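Local coordinates for glycosyl hyrolase, family 3 (Deinococcus radiodurans, PDB 3TEV), which probably hydrolyses O-glycosyl bonds, as a member of glycoside hydrolase family 3 built on a TIM-barrel-like domain, at residues Lys52-Glu55 with Gln59-Arg62; Arg62-Leu67 with Ala75-Asp80; Asp34-Leu39 with Arg68-Glu73. All blocks are in the same frame, centred on the assembly; numbering follows the deposited sequence. Where two conformers were deposited one is given.

Overall arrangement
All three contacts use helix 57-71, met at successive levels along its length. Interaction 1 (52-55 with 59-62) joins the first turns of the helix to the loop before it; mainly buried, with Glu55 at its exposed margin, it is the polar one, with two hydrogen bonds made by a single side-chain amide, one given and one accepted. Interaction 2 (62-67 with 75-80) is wholly buried and apolar, seating the middle of the helix on strand 76-79 of the parallel sheet. Interaction 3 (34-39 with 68-73), partly buried and likewise without hydrogen bonds, sets the end of the helix against helix 33-42. Interaction 2 meets interaction 1 where Leu63 packs on Asn53 O, and interaction 3 where Leu67 packs on Leu39.

Interaction 1 (Lys52-Glu55 with Gln59-Arg62)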
ATOM      1  N   LYS A  52      -7.844   7.377  14.265  1.00 51.38           N
ATOM      2  CA  LYS A  52      -8.980   6.863  15.023  1.00 52.11           C
ATOM      3  C   LYS A  52      -8.673   5.576  15.821  1.00 52.28           C
ATOM      4  O   LYS A  52      -9.454   5.197  16.684  1.00 52.71           O
ATOM      5  CB  LYS A  52     -10.173   6.617  14.085  1.00 52.46           C
ATOM      6  CG  LYS A  52      -9.953   5.481  13.055  1.00 51.85           C
ATOM      7  CD  LYS A  52     -11.225   5.150  12.285  1.00 51.64           C
ATOM      8  CE  LYS A  52     -10.875   4.376  11.024  1.00 50.20           C
ATOM      9  NZ  LYS A  52     -12.006   3.566  10.532  1.00 49.34           N
ATOM     10  N   ASN A  53      -7.566   4.890  15.519  1.00 52.12           N
ATOM     11  CA  ASN A  53      -7.223   3.639  16.234  1.00 52.32           C
ATOM     12  C   ASN A  53      -6.092   3.783  17.252  1.00 54.01           C
ATOM     13  O   ASN A  53      -5.707   2.789  17.885  1.00 53.56           O
ATOM     14  CB  ASN A  53      -6.838   2.527  15.254  1.00 51.13           C
ATOM     15  CG  ASN A  53      -7.810   2.390  14.093  1.00 49.23           C
ATOM     16  OD1 ASN A  53      -7.479   2.745  12.951  1.00 46.82           O
ATOM     17  ND2 ASN A  53      -9.013   1.872  14.372  1.00 45.65           N
ATOM     18  N   VAL A  54      -5.565   5.005  17.394  1.00 56.34           N
ATOM     19  CA  VAL A  54      -4.327   5.270  18.141  1.00 58.99           C
ATOM     20  C   VAL A  54      -4.541   6.301  19.249  1.00 61.46           C
ATOM     21  O   VAL A  54      -4.895   7.446  18.977  1.00 61.50           O
ATOM     22  CB  VAL A  54      -3.188   5.767  17.198  1.00 58.89           C
ATOM     23  CG1 VAL A  54      -1.913   6.130  17.987  1.00 58.40           C
ATOM     24  CG2 VAL A  54      -2.881   4.737  16.125  1.00 58.58           C
ATOM     25  N   GLU A  55      -4.319   5.883  20.493  1.00 64.30           N
ATOM     26  CA  GLU A  55      -4.434   6.771  21.650  1.00 67.27           C
ATOM     27  C   GLU A  55      -3.121   6.867  22.422  1.00 68.17           C
ATOM     28  O   GLU A  55      -2.648   7.963  22.712  1.00 68.75           O
ATOM     29  CB  GLU A  55      -5.560   6.320  22.580  1.00 68.13           C
ATOM     30  CG  GLU A  55      -6.943   6.530  22.010  1.00 70.78           C
ATOM     31  CD  GLU A  55      -8.048   6.095  22.962  1.00 75.44           C
ATOM     32  OE1 GLU A  55      -9.139   6.713  22.909  1.00 78.08           O
ATOM     33  OE2 GLU A  55      -7.837   5.143  23.763  1.00 77.07           O
ATOM     34  N   GLN A  59      -2.162   1.255  24.747  1.00 60.50           N
ATOM     35  CA  GLN A  59      -3.423   0.872  24.111  1.00 57.35           C
ATOM     36  C   GLN A  59      -3.147   0.226  22.753  1.00 55.20           C
ATOM     37  O   GLN A  59      -3.736  -0.795  22.414  1.00 54.62           O
ATOM     38  CB  GLN A  59      -4.368   2.085  23.991  1.00 57.11           C
ATOM     39  CG  GLN A  59      -5.455   1.981  22.911  1.00 54.43           C
ATOM     40  CD  GLN A  59      -4.917   2.303  21.517  1.00 51.55           C
ATOM     41  OE1 GLN A  59      -4.097   3.207  21.356  1.00 48.83           O
ATOM     42  NE2 GLN A  59      -5.352   1.539  20.513  1.00 49.36           N
ATOM     43  N   LEU A  60      -2.237   0.823  21.995  1.00 53.03           N
ATOM     44  CA  LEU A  60      -1.908   0.332  20.666  1.00 50.91           C
ATOM     45  C   LEU A  60      -1.273  -1.054  20.728  1.00 50.18           C
ATOM     46  O   LEU A  60      -1.578  -1.924  19.898  1.00 49.08           O
ATOM     47  CB  LEU A  60      -1.016   1.328  19.935  1.00 50.22           C
ATOM     48  CG  LEU A  60      -0.725   1.124  18.452  1.00 49.25           C
ATOM     49  CD1 LEU A  60      -1.983   0.864  17.640  1.00 48.14           C
ATOM     50  CD2 LEU A  60       0.027   2.337  17.908  1.00 48.71           C
ATOM     51  N   ARG A  61      -0.419  -1.262  21.726  1.00 49.91           N
ATOM     52  CA  ARG A  61       0.199  -2.565  21.942  1.00 50.52           C
ATOM     53  C   ARG A  61      -0.855  -3.628  22.239  1.00 49.89           C
ATOM     54  O   ARG A  61      -0.766  -4.738  21.730  1.00 49.63           O
ATOM     55  CB  ARG A  61       1.231  -2.514  23.077  1.00 51.04           C
ATOM     56  CG  ARG A  61       1.985  -3.829  23.282  1.00 53.57           C
ATOM     57  CD  ARG A  61       3.125  -3.699  24.305  1.00 61.43           C
ATOM     58  NE  ARG A  61       4.257  -2.891  23.815  1.00 66.16           N
ATOM     59  CZ  ARG A  61       4.512  -1.622  24.163  1.00 69.71           C
ATOM     60  NH1 ARG A  61       5.566  -0.991  23.658  1.00 70.99           N
ATOM     61  NH2 ARG A  61       3.725  -0.974  25.021  1.00 71.40           N
ATOM     62  N   ARG A  62      -1.833  -3.273  23.071  1.00 49.42           N
ATOM     63  CA  ARG A  62      -2.970  -4.129  23.380  1.00 49.41           C
ATOM     64  C   ARG A  62      -3.796  -4.424  22.108  1.00 46.98           C
ATOM     65  O   ARG A  62      -4.124  -5.578  21.828  1.00 46.43           O
ATOM     66  CB  ARG A  62      -3.828  -3.486  24.480  1.00 51.08           C
ATOM     67  CG  ARG A  62      -4.872  -4.405  25.140  1.00 57.46           C
ATOM     68  CD  ARG A  62      -5.751  -3.646  26.161  1.00 66.90           C
ATOM     69  NE  ARG A  62      -4.990  -2.663  26.956  1.00 73.46           N
ATOM     70  CZ  ARG A  62      -5.138  -1.333  26.877  1.00 76.80           C
ATOM     71  NH1 ARG A  62      -4.389  -0.527  27.637  1.00 76.99           N
ATOM     72  NH2 ARG A  62      -6.036  -0.802  26.043  1.00 78.13           N
TER
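The side-chain amide of Gln59 reaches back from the first turns of helix 57-71 to the loop before it and grips the backbone on two sides of Val54. Its NE2 donates to Asn53 O at 2.9 Å, a bent bond with an N-H...O angle of 135°, while its OE1 accepts from Glu55 N at 2.8 Å along a straighter path. That donor stands above the carbonyl plane of the amide, 46° out of it. With CG anti to the backbone N (chi1 158°) and a bend at chi2, the chain of Gln59 folds its amide onto the loop. This polar grip is the close part of the contact. Beside it, Val54 CG2 and Leu60 CD2 meet more loosely at 4.2 Å. The solvent side belongs to Glu55, whose CB lies 3.7 Å from Gln59 OE1 and whose carboxylate is turned almost perpendicular to the amide. Were Gln59 an alanine, Asn53 O and Glu55 N would probably lose these mates and the loop would be held less firmly. Gln59 NE2 also donates to Pro29 O, and OE1 accepts from Ser56 N as well. Two donors and two acceptors thus surround one buried amide, which is consistent with one fixed rotation, since swapping NE2 and OE1 would set donor against donor and acceptor against acceptor.

Interaction 2 (Arg62-Leu67 with Ala75-Asp80)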
ATOM      1  N   ARG A  62      -1.833  -3.273  23.071  1.00 49.42           N
ATOM      2  CA  ARG A  62      -2.970  -4.129  23.380  1.00 49.41           C
ATOM      3  C   ARG A  62      -3.796  -4.424  22.108  1.00 46.98           C
ATOM      4  O   ARG A  62      -4.124  -5.578  21.828  1.00 46.43           O
ATOM      5  CB  ARG A  62      -3.828  -3.486  24.480  1.00 51.08           C
ATOM      6  CG  ARG A  62      -4.872  -4.405  25.140  1.00 57.46           C
ATOM      7  CD  ARG A  62      -5.751  -3.646  26.161  1.00 66.90           C
ATOM      8  NE  ARG A  62      -4.990  -2.663  26.956  1.00 73.46           N
ATOM      9  CZ  ARG A  62      -5.138  -1.333  26.877  1.00 76.80           C
ATOM     10  NH1 ARG A  62      -4.389  -0.527  27.637  1.00 76.99           N
ATOM     11  NH2 ARG A  62      -6.036  -0.802  26.043  1.00 78.13           N
ATOM     12  N   LEU A  63      -4.069  -3.394  21.316  1.00 44.51           N
ATOM     13  CA  LEU A  63      -4.841  -3.563  20.084  1.00 42.10           C
ATOM     14  C   LEU A  63      -4.168  -4.497  19.061  1.00 41.13           C
ATOM     15  O   LEU A  63      -4.827  -5.363  18.496  1.00 40.47           O
ATOM     16  CB  LEU A  63      -5.171  -2.206  19.457  1.00 41.32           C
ATOM     17  CG  LEU A  63      -5.861  -2.241  18.095  1.00 40.40           C
ATOM     18  CD1 LEU A  63      -7.222  -2.992  18.143  1.00 40.20           C
ATOM     19  CD2 LEU A  63      -6.057  -0.856  17.561  1.00 39.11           C
ATOM     20  N   CYS A  64      -2.863  -4.337  18.845  1.00 40.29           N
ATOM     21  CA  CYS A  64      -2.145  -5.146  17.871  1.00 39.90           C
ATOM     22  C   CYS A  64      -1.923  -6.579  18.342  1.00 40.14           C
ATOM     23  O   CYS A  64      -1.881  -7.507  17.513  1.00 39.43           O
ATOM     24  CB  CYS A  64      -0.830  -4.488  17.479  1.00 39.94           C
ATOM     25  SG  CYS A  64      -1.134  -2.907  16.661  1.00 41.90           S
ATOM     26  N   ALA A  65      -1.797  -6.759  19.663  1.00 40.18           N
ATOM     27  CA  ALA A  65      -1.662  -8.093  20.226  1.00 40.34           C
ATOM     28  C   ALA A  65      -2.974  -8.821  20.026  1.00 40.30           C
ATOM     29  O   ALA A  65      -2.982  -9.965  19.580  1.00 40.69           O
ATOM     30  CB  ALA A  65      -1.258  -8.058  21.722  1.00 40.50           C
ATOM     31  N   ASP A  66      -4.082  -8.151  20.325  1.00 39.87           N
ATOM     32  CA  ASP A  66      -5.398  -8.730  20.071  1.00 39.30           C
ATOM     33  C   ASP A  66      -5.593  -9.113  18.589  1.00 38.54           C
ATOM     34  O   ASP A  66      -6.112 -10.193  18.277  1.00 38.75           O
ATOM     35  CB  ASP A  66      -6.495  -7.772  20.531  1.00 39.25           C
ATOM     36  CG  ASP A  66      -6.517  -7.583  22.044  1.00 40.99           C
ATOM     37  OD1 ASP A  66      -5.866  -8.357  22.794  1.00 42.79           O
ATOM     38  OD2 ASP A  66      -7.178  -6.631  22.494  1.00 40.68           O
ATOM     39  N   LEU A  67      -5.165  -8.237  17.684  1.00 37.55           N
ATOM     40  CA  LEU A  67      -5.334  -8.484  16.253  1.00 36.62           C
ATOM     41  C   LEU A  67      -4.511  -9.670  15.818  1.00 37.23           C
ATOM     42  O   LEU A  67      -4.956 -10.470  15.007  1.00 37.52           O
ATOM     43  CB  LEU A  67      -4.933  -7.267  15.433  1.00 35.04           C
ATOM     44  CG  LEU A  67      -5.946  -6.134  15.448  1.00 33.74           C
ATOM     45  CD1 LEU A  67      -5.282  -4.771  15.010  1.00 29.78           C
ATOM     46  CD2 LEU A  67      -7.150  -6.522  14.586  1.00 31.06           C
ATOM     47  N   ALA A  75      -1.003 -12.519   9.886  1.00 34.83           N
ATOM     48  CA  ALA A  75      -1.467 -11.151  10.113  1.00 33.75           C
ATOM     49  C   ALA A  75      -0.563 -10.095   9.463  1.00 33.27           C
ATOM     50  O   ALA A  75       0.649 -10.068   9.704  1.00 33.73           O
ATOM     51  CB  ALA A  75      -1.581 -10.871  11.617  1.00 32.64           C
ATOM     52  N   LEU A  76      -1.154  -9.248   8.633  1.00 32.72           N
ATOM     53  CA  LEU A  76      -0.508  -7.998   8.231  1.00 33.21           C
ATOM     54  C   LEU A  76      -1.222  -6.848   8.950  1.00 33.50           C
ATOM     55  O   LEU A  76      -2.427  -6.614   8.749  1.00 33.61           O
ATOM     56  CB  LEU A  76      -0.511  -7.811   6.712  1.00 32.26           C
ATOM     57  CG  LEU A  76       0.316  -8.867   5.950  1.00 33.18           C
ATOM     58  CD1 LEU A  76      -0.083  -8.949   4.446  1.00 33.43           C
ATOM     59  CD2 LEU A  76       1.847  -8.681   6.119  1.00 30.67           C
ATOM     60  N   ILE A  77      -0.483  -6.183   9.833  1.00 33.66           N
ATOM     61  CA  ILE A  77      -1.009  -5.079  10.607  1.00 34.21           C
ATOM     62  C   ILE A  77      -0.233  -3.828  10.209  1.00 35.32           C
ATOM     63  O   ILE A  77       0.947  -3.642  10.589  1.00 35.39           O
ATOM     64  CB  ILE A  77      -0.965  -5.345  12.140  1.00 34.12           C
ATOM     65  CG1 ILE A  77      -1.798  -6.588  12.472  1.00 34.16           C
ATOM     66  CG2 ILE A  77      -1.565  -4.144  12.893  1.00 34.49           C
ATOM     67  CD1 ILE A  77      -1.510  -7.262  13.823  1.00 33.81           C
ATOM     68  N   ALA A  78      -0.898  -3.001   9.407  1.00 35.54           N
ATOM     69  CA  ALA A  78      -0.285  -1.849   8.787  1.00 36.75           C
ATOM     70  C   ALA A  78      -0.718  -0.586   9.505  1.00 38.55           C
ATOM     71  O   ALA A  78      -1.775  -0.549  10.137  1.00 38.45           O
ATOM     72  CB  ALA A  78      -0.666  -1.766   7.309  1.00 35.19           C
ATOM     73  N   ILE A  79       0.102   0.451   9.388  1.00 40.98           N
ATOM     74  CA  ILE A  79      -0.278   1.760   9.862  1.00 43.94           C
ATOM     75  C   ILE A  79       0.064   2.777   8.782  1.00 45.31           C
ATOM     76  O   ILE A  79       1.028   2.613   8.037  1.00 45.23           O
ATOM     77  CB  ILE A  79       0.422   2.116  11.212  1.00 44.47           C
ATOM     78  CG1 ILE A  79      -0.114   3.453  11.769  1.00 45.68           C
ATOM     79  CG2 ILE A  79       1.956   2.151  11.045  1.00 44.44           C
ATOM     80  CD1 ILE A  79       0.116   3.647  13.272  1.00 47.25           C
ATOM     81  N   ASP A  80      -0.738   3.827   8.692  1.00 46.69           N
ATOM     82  CA  ASP A  80      -0.410   4.911   7.802  1.00 47.91           C
ATOM     83  C   ASP A  80       0.255   6.052   8.595  1.00 45.31           C
ATOM     84  O   ASP A  80      -0.439   6.916   9.118  1.00 47.14           O
ATOM     85  CB  ASP A  80      -1.648   5.382   7.026  1.00 49.98           C
ATOM     86  CG  ASP A  80      -1.284   6.242   5.805  1.00 54.80           C
ATOM     87  OD1 ASP A  80      -0.099   6.652   5.676  1.00 57.99           O
ATOM     88  OD2 ASP A  80      -2.181   6.513   4.973  1.00 58.40           O
TER
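Ile77 overlaps the sheet-facing side of helix 57-71 with both of its branches, CG2 meeting Cys64 and CD1 reaching between Cys64 and Leu67. The CG2 methyl lies 4.0 Å from Cys64 SG, a plain apolar contact of the thiol sulfur. At the end of the longer branch, CD1 comes within 3.8 Å of Leu67 CB and 3.7 Å of Cys64 O, so that it rests on the helix backbone as well as on its side chains. The first torsion of Ile77 divides the work: CG1 runs anti to the carbonyl carbon (chi1 -60°) and carries CD1 toward the C-terminal end of the helical segment, while CG2, anti to the backbone N, is left for the sulfur. These contacts close a right-handed beta-alpha-beta crossover, in which strand 46-49, helix 57-71 and the parallel strand 76-79 follow one another as in the TIM-barrel clan to which this domain belongs. Cys64 and Leu67 are three residues apart, close to one turn, and therefore face the sheet together. Leu49 of the first strand touches both Cys64 and Ile77, and Ile126 also packs on Cys64. On the side of strand 128-129, the side chain of Asn127 bonds to Ile77 N and Ala75 O. Within the helix, Leu67 N donates to Leu63 O at 3.0 Å, a regular helical bond at the residue whose CB meets Ile77.

Interaction 3 (Asp34-Leu39 with Arg68-Glu73); sequences DTAAYL and REVMGE
Val70 holds CG1 anti to its own backbone N (chi1 178°) and CG2 anti to the carbonyl carbon, and this setting of the branch spreads its two methyls over helix 33-42. CG1 is the more deeply engaged: it sits 3.7 Å from Ala36 O and 4.0 Å from Leu39 CB, lying against one turn of the facing helix at both its start and its end. CG2, the other branch, meets Ala36 CB at 4.2 Å. The small side chain of Ala36 allows the two backbones to come near, its CA lying 6.5 Å from that of Val70. The backbone points Leu39 CB at Val70, while chi1 of -67° (CG anti to the carbonyl carbon) sends the branched end on to pack against Leu67. No hydrogen bond crosses between the helices, and the fit rests on van der Waals contact alone. Selenomethionine Met71, introduced in place of methionine, flanks the contact without close touch, though it loses some surface to the facing segment. After Met71, Gly72 leaves helical angles with a positive phi of 88°, and a side chain at its backbone angles would press on the carbonyl oxygen of Met71; its N still bonds to Arg68 O. The guanidinium of Arg68 folds back over this turn, with Glu73 CA 3.6 Å above the centre of one face. On the barrel side, Leu39 also touches Ile24 of strand 22-24, and Tyr38 turns to helix 296-309, where Arg296 makes a cation-pi contact with its ring. Helix 33-42 thus packs between helix 57-71 and helix 296-309, against strand 22-24.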
ATOM      1  N   ASP A  34     -17.562  -7.922  18.353  1.00 48.87           N
ATOM      2  CA  ASP A  34     -18.198  -8.028  17.033  1.00 48.00           C
ATOM      3  C   ASP A  34     -17.160  -7.912  15.930  1.00 45.80           C
ATOM      4  O   ASP A  34     -17.209  -8.638  14.938  1.00 45.48           O
ATOM      5  CB  ASP A  34     -19.329  -6.999  16.850  1.00 49.18           C
ATOM      6  CG  ASP A  34     -20.586  -7.329  17.689  1.00 53.56           C
ATOM      7  OD1 ASP A  34     -20.871  -8.527  17.954  1.00 58.69           O
ATOM      8  OD2 ASP A  34     -21.320  -6.387  18.078  1.00 57.01           O
ATOM      9  N   THR A  35     -16.193  -7.028  16.121  1.00 43.97           N
ATOM     10  CA  THR A  35     -15.101  -6.885  15.163  1.00 42.18           C
ATOM     11  C   THR A  35     -14.242  -8.149  15.141  1.00 40.97           C
ATOM     12  O   THR A  35     -13.877  -8.629  14.067  1.00 40.98           O
ATOM     13  CB  THR A  35     -14.265  -5.614  15.443  1.00 42.50           C
ATOM     14  OG1 THR A  35     -15.132  -4.467  15.384  1.00 43.89           O
ATOM     15  CG2 THR A  35     -13.147  -5.438  14.431  1.00 40.94           C
ATOM     16  N   ALA A  36     -13.950  -8.709  16.315  1.00 39.70           N
ATOM     17  CA  ALA A  36     -13.209  -9.965  16.393  1.00 38.30           C
ATOM     18  C   ALA A  36     -13.962 -11.079  15.654  1.00 38.14           C
ATOM     19  O   ALA A  36     -13.358 -11.823  14.878  1.00 38.15           O
ATOM     20  CB  ALA A  36     -12.975 -10.358  17.841  1.00 37.59           C
ATOM     21  N   ALA A  37     -15.270 -11.185  15.903  1.00 37.09           N
ATOM     22  CA  ALA A  37     -16.092 -12.225  15.284  1.00 37.24           C
ATOM     23  C   ALA A  37     -16.057 -12.058  13.756  1.00 36.78           C
ATOM     24  O   ALA A  37     -15.927 -13.015  13.014  1.00 36.90           O
ATOM     25  CB  ALA A  37     -17.555 -12.161  15.810  1.00 36.22           C
ATOM     26  N   TYR A  38     -16.123 -10.813  13.311  1.00 36.62           N
ATOM     27  CA  TYR A  38     -16.113 -10.489  11.893  1.00 36.18           C
ATOM     28  C   TYR A  38     -14.768 -10.810  11.193  1.00 34.93           C
ATOM     29  O   TYR A  38     -14.763 -11.428  10.131  1.00 33.70           O
ATOM     30  CB  TYR A  38     -16.481  -9.015  11.773  1.00 36.84           C
ATOM     31  CG  TYR A  38     -16.360  -8.415  10.412  1.00 38.76           C
ATOM     32  CD1 TYR A  38     -17.391  -8.552   9.478  1.00 40.17           C
ATOM     33  CD2 TYR A  38     -15.237  -7.655  10.068  1.00 40.20           C
ATOM     34  CE1 TYR A  38     -17.299  -7.988   8.229  1.00 41.99           C
ATOM     35  CE2 TYR A  38     -15.135  -7.072   8.806  1.00 42.12           C
ATOM     36  CZ  TYR A  38     -16.181  -7.243   7.904  1.00 43.24           C
ATOM     37  OH  TYR A  38     -16.106  -6.666   6.672  1.00 46.08           O
ATOM     38  N   LEU A  39     -13.639 -10.403  11.781  1.00 34.05           N
ATOM     39  CA  LEU A  39     -12.335 -10.795  11.243  1.00 34.55           C
ATOM     40  C   LEU A  39     -12.198 -12.317  11.105  1.00 35.57           C
ATOM     41  O   LEU A  39     -11.731 -12.835  10.086  1.00 35.23           O
ATOM     42  CB  LEU A  39     -11.203 -10.273  12.128  1.00 34.22           C
ATOM     43  CG  LEU A  39     -11.014  -8.753  12.174  1.00 34.03           C
ATOM     44  CD1 LEU A  39     -10.179  -8.324  13.392  1.00 32.03           C
ATOM     45  CD2 LEU A  39     -10.416  -8.228  10.863  1.00 33.71           C
ATOM     46  N   ARG A  68      -3.310  -9.784  16.369  1.00 37.63           N
ATOM     47  CA  ARG A  68      -2.467 -10.899  16.055  1.00 38.52           C
ATOM     48  C   ARG A  68      -3.069 -12.211  16.570  1.00 39.38           C
ATOM     49  O   ARG A  68      -2.952 -13.244  15.911  1.00 39.36           O
ATOM     50  CB  ARG A  68      -1.049 -10.688  16.615  1.00 38.57           C
ATOM     51  CG  ARG A  68      -0.197 -11.955  16.628  1.00 38.61           C
ATOM     52  CD  ARG A  68       0.053 -12.499  15.207  1.00 39.52           C
ATOM     53  NE  ARG A  68       0.896 -13.691  15.243  1.00 41.93           N
ATOM     54  CZ  ARG A  68       0.457 -14.919  15.522  1.00 42.89           C
ATOM     55  NH1 ARG A  68      -0.828 -15.140  15.802  1.00 40.54           N
ATOM     56  NH2 ARG A  68       1.316 -15.935  15.527  1.00 44.88           N
ATOM     57  N   GLU A  69      -3.710 -12.166  17.737  0.50 39.71           N
ATOM     58  CA  GLU A  69      -4.325 -13.356  18.310  0.50 40.07           C
ATOM     59  C   GLU A  69      -5.514 -13.820  17.462  0.50 39.52           C
ATOM     60  O   GLU A  69      -5.653 -15.005  17.183  0.50 39.55           O
ATOM     61  CB  GLU A  69      -4.737 -13.111  19.765  0.50 40.56           C
ATOM     62  CG  GLU A  69      -5.596 -14.221  20.374  0.50 42.99           C
ATOM     63  CD  GLU A  69      -4.856 -15.541  20.519  0.50 45.75           C
ATOM     64  OE1 GLU A  69      -3.603 -15.524  20.579  0.50 48.58           O
ATOM     65  OE2 GLU A  69      -5.523 -16.598  20.583  0.50 46.44           O
ATOM     66  N   VAL A  70      -6.343 -12.873  17.025  1.00 39.23           N
ATOM     67  CA  VAL A  70      -7.514 -13.184  16.210  1.00 37.48           C
ATOM     68  C   VAL A  70      -7.128 -13.614  14.792  1.00 36.80           C
ATOM     69  O   VAL A  70      -7.639 -14.598  14.301  1.00 36.26           O
ATOM     70  CB  VAL A  70      -8.500 -11.984  16.188  1.00 37.61           C
ATOM     71  CG1 VAL A  70      -9.729 -12.262  15.293  1.00 36.58           C
ATOM     72  CG2 VAL A  70      -8.945 -11.662  17.605  1.00 37.31           C
HETATM   73  N   MSE A  71      -6.210 -12.895  14.150  1.00 36.22           N
HETATM   74  CA  MSE A  71      -5.888 -13.123  12.740  1.00 35.93           C
HETATM   75  C   MSE A  71      -4.857 -14.236  12.470  1.00 36.01           C
HETATM   76  O   MSE A  71      -4.800 -14.768  11.360  1.00 35.96           O
HETATM   77  CB  MSE A  71      -5.434 -11.813  12.084  1.00 36.13           C
HETATM   78  CG  MSE A  71      -6.469 -10.674  12.173  1.00 37.89           C
HETATM   79 SE   MSE A  71      -5.724  -8.943  11.621  0.75 41.48          SE
HETATM   80  CE  MSE A  71      -5.919  -9.230   9.775  1.00 42.96           C
ATOM     81  N   GLY A  72      -4.033 -14.579  13.458  1.00 36.17           N
ATOM     82  CA  GLY A  72      -3.098 -15.698  13.316  1.00 36.97           C
ATOM     83  C   GLY A  72      -1.774 -15.260  12.699  1.00 38.30           C
ATOM     84  O   GLY A  72      -1.529 -14.064  12.490  1.00 37.75           O
ATOM     85  N   GLU A  73      -0.932 -16.234  12.380  1.00 39.28           N
ATOM     86  CA  GLU A  73       0.454 -15.965  12.026  1.00 40.45           C
ATOM     87  C   GLU A  73       0.651 -15.165  10.771  1.00 39.90           C
ATOM     88  O   GLU A  73       1.693 -14.544  10.632  1.00 41.43           O
ATOM     89  CB  GLU A  73       1.270 -17.266  11.902  1.00 41.18           C
ATOM     90  CG  GLU A  73       0.702 -18.250  10.864  1.00 45.15           C
ATOM     91  CD  GLU A  73       1.513 -19.564  10.762  1.00 50.30           C
ATOM     92  OE1 GLU A  73       2.762 -19.511  10.671  1.00 52.26           O
ATOM     93  OE2 GLU A  73       0.891 -20.643  10.761  1.00 52.23           O
TER